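Side-chain contact in CBS domain protein (Sulfolobus tokodaii, PDB 2EF7), which is of uncharacterised function but carries a pair of CBS domains, a fold that in many relatives binds adenosine-containing ligands and often serves regulation: residues Ser37-Asp42 and Gly108-Ile113. Sequence-based numbering, arbitrary orientation.
Sequences SVIVVD and GNLKGI
I39 meets both L110 and I113, using a different branch for each, and illustrates how strands of two sheets can meet through apolar side chains, with no hydrogen bond between 37-42 and 108-113. The I39 and L110 side chains cross obliquely, and I39 CG2, anti to the backbone N, comes 3.7 Å from L110 CD2. The other branch leaves beside the backbone N (chi1 -60°) and runs tip to tip into the second isoleucine, I39 CD1 standing 3.6 Å from I113 CD1. The same leucine methyl serves V41 as well: L110 CD2 is 3.7 Å from V41 CG1, the two side chains meeting at about a right angle. An alanine in place of I39 would probably leave I113 CD1 without its mate on this strand and open a gap beside L110 CD2, which would keep V41 CG1 and the beta carbon. The tight part is thus a small cluster of methyl groups around the buried I39 and V41. The side of 110-113 is the more solvent-facing: L110 and I113 stay partly exposed, and K111, in a classic beta bulge with G112 against strand 100-104, is exposed. The axes of 37-42 and 110-113 come within 9.8 Å at 153°, roughly antiparallel, as facing sheets of the two CBS domains. Strand 16-18, paired with 37-42, adds S16 against I39, V41 and L110, whereas V38 turns to helix 23-33, touching I26 and M30.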
loop_
_atom_site.group_PDB
_atom_site.type_symbol
_atom_site.label_atom_id
_atom_site.label_comp_id
_atom_site.label_asym_id
_atom_site.label_seq_id
_atom_site.Cartn_x
_atom_site.Cartn_y
_atom_site.Cartn_z
ATOM N N SER A 37 10.523 -16.591 7.293
ATOM C CA SER A 37 11.120 -17.430 6.259
ATOM C C SER A 37 12.629 -17.210 6.169
ATOM O O SER A 37 13.154 -16.203 6.632
ATOM C CB SER A 37 10.492 -17.117 4.891
ATOM O OG SER A 37 10.778 -15.780 4.510
ATOM N N VAL A 38 13.324 -18.164 5.572
ATOM C CA VAL A 38 14.758 -18.044 5.395
ATOM C C VAL A 38 15.109 -18.578 4.021
ATOM O O VAL A 38 14.395 -19.401 3.456
ATOM C CB VAL A 38 15.559 -18.850 6.456
ATOM C CG1 VAL A 38 15.329 -18.270 7.844
ATOM C CG2 VAL A 38 15.153 -20.320 6.416
ATOM N N ILE A 39 16.209 -18.092 3.478
ATOM C CA ILE A 39 16.675 -18.559 2.186
ATOM C C ILE A 39 17.547 -19.772 2.455
ATOM O O ILE A 39 18.337 -19.769 3.393
ATOM C CB ILE A 39 17.545 -17.496 1.502
ATOM C CG1 ILE A 39 16.728 -16.224 1.299
ATOM C CG2 ILE A 39 18.099 -18.039 0.180
ATOM C CD1 ILE A 39 15.487 -16.433 0.434
ATOM N N VAL A 40 17.394 -20.822 1.657
ATOM C CA VAL A 40 18.244 -21.989 1.832
ATOM C C VAL A 40 19.376 -21.828 0.810
ATOM O O VAL A 40 19.113 -21.563 -0.371
ATOM C CB VAL A 40 17.499 -23.297 1.549
ATOM C CG1 VAL A 40 18.435 -24.467 1.795
ATOM C CG2 VAL A 40 16.231 -23.395 2.436
ATOM N N VAL A 41 20.622 -21.947 1.263
ATOM C CA VAL A 41 21.753 -21.815 0.359
ATOM C C VAL A 41 22.602 -23.065 0.298
ATOM O O VAL A 41 22.613 -23.889 1.218
ATOM C CB VAL A 41 22.696 -20.632 0.725
ATOM C CG1 VAL A 41 21.941 -19.314 0.652
ATOM C CG2 VAL A 41 23.299 -20.835 2.098
ATOM N N ASP A 42 23.300 -23.188 -0.824
ATOM C CA ASP A 42 24.204 -24.286 -1.101
ATOM C C ASP A 42 25.486 -23.515 -1.368
ATOM O O ASP A 42 25.642 -22.939 -2.437
ATOM C CB ASP A 42 23.754 -25.019 -2.367
ATOM C CG ASP A 42 24.606 -26.241 -2.677
ATOM O OD1 ASP A 42 25.826 -26.211 -2.417
ATOM O OD2 ASP A 42 24.054 -27.232 -3.199
ATOM N N GLY A 108 27.156 -15.364 -8.012
ATOM C CA GLY A 108 26.021 -16.194 -7.635
ATOM C C GLY A 108 25.687 -16.271 -6.155
ATOM O O GLY A 108 24.740 -16.960 -5.779
ATOM N N ASN A 109 26.448 -15.558 -5.324
ATOM C CA ASN A 109 26.244 -15.557 -3.881
ATOM C C ASN A 109 25.113 -14.653 -3.421
ATOM O O ASN A 109 24.935 -13.547 -3.934
ATOM C CB ASN A 109 27.538 -15.149 -3.173
ATOM C CG ASN A 109 28.673 -16.119 -3.441
ATOM O OD1 ASN A 109 28.536 -17.328 -3.242
ATOM N ND2 ASN A 109 29.800 -15.594 -3.897
ATOM N N LEU A 110 24.363 -15.132 -2.432
ATOM C CA LEU A 110 23.227 -14.402 -1.877
ATOM C C LEU A 110 23.635 -13.041 -1.304
ATOM O O LEU A 110 24.600 -12.947 -0.541
ATOM C CB LEU A 110 22.560 -15.249 -0.788
ATOM C CG LEU A 110 21.293 -14.726 -0.109
ATOM C CD1 LEU A 110 20.169 -14.520 -1.137
ATOM C CD2 LEU A 110 20.867 -15.738 0.948
ATOM N N LYS A 111 22.904 -11.993 -1.688
ATOM C CA LYS A 111 23.177 -10.630 -1.216
ATOM C C LYS A 111 21.945 -9.965 -0.611
ATOM O O LYS A 111 22.066 -9.056 0.206
ATOM C CB LYS A 111 23.698 -9.753 -2.367
ATOM C CG LYS A 111 25.117 -10.077 -2.828
ATOM C CD LYS A 111 26.129 -9.654 -1.778
ATOM C CE LYS A 111 27.503 -10.222 -2.067
ATOM N NZ LYS A 111 28.485 -9.822 -1.021
ATOM N N GLY A 112 20.761 -10.402 -1.024
ATOM C CA GLY A 112 19.539 -9.822 -0.500
ATOM C C GLY A 112 18.281 -10.407 -1.118
ATOM O O GLY A 112 18.331 -11.432 -1.805
ATOM N N ILE A 113 17.157 -9.738 -0.871
ATOM C CA ILE A 113 15.846 -10.135 -1.376
ATOM C C ILE A 113 15.139 -8.882 -1.883
ATOM O O ILE A 113 15.134 -7.865 -1.192
ATOM C CB ILE A 113 14.964 -10.746 -0.247
ATOM C CG1 ILE A 113 15.552 -12.071 0.217
ATOM C CG2 ILE A 113 13.532 -10.937 -0.738
ATOM C CD1 ILE A 113 15.651 -13.099 -0.877
#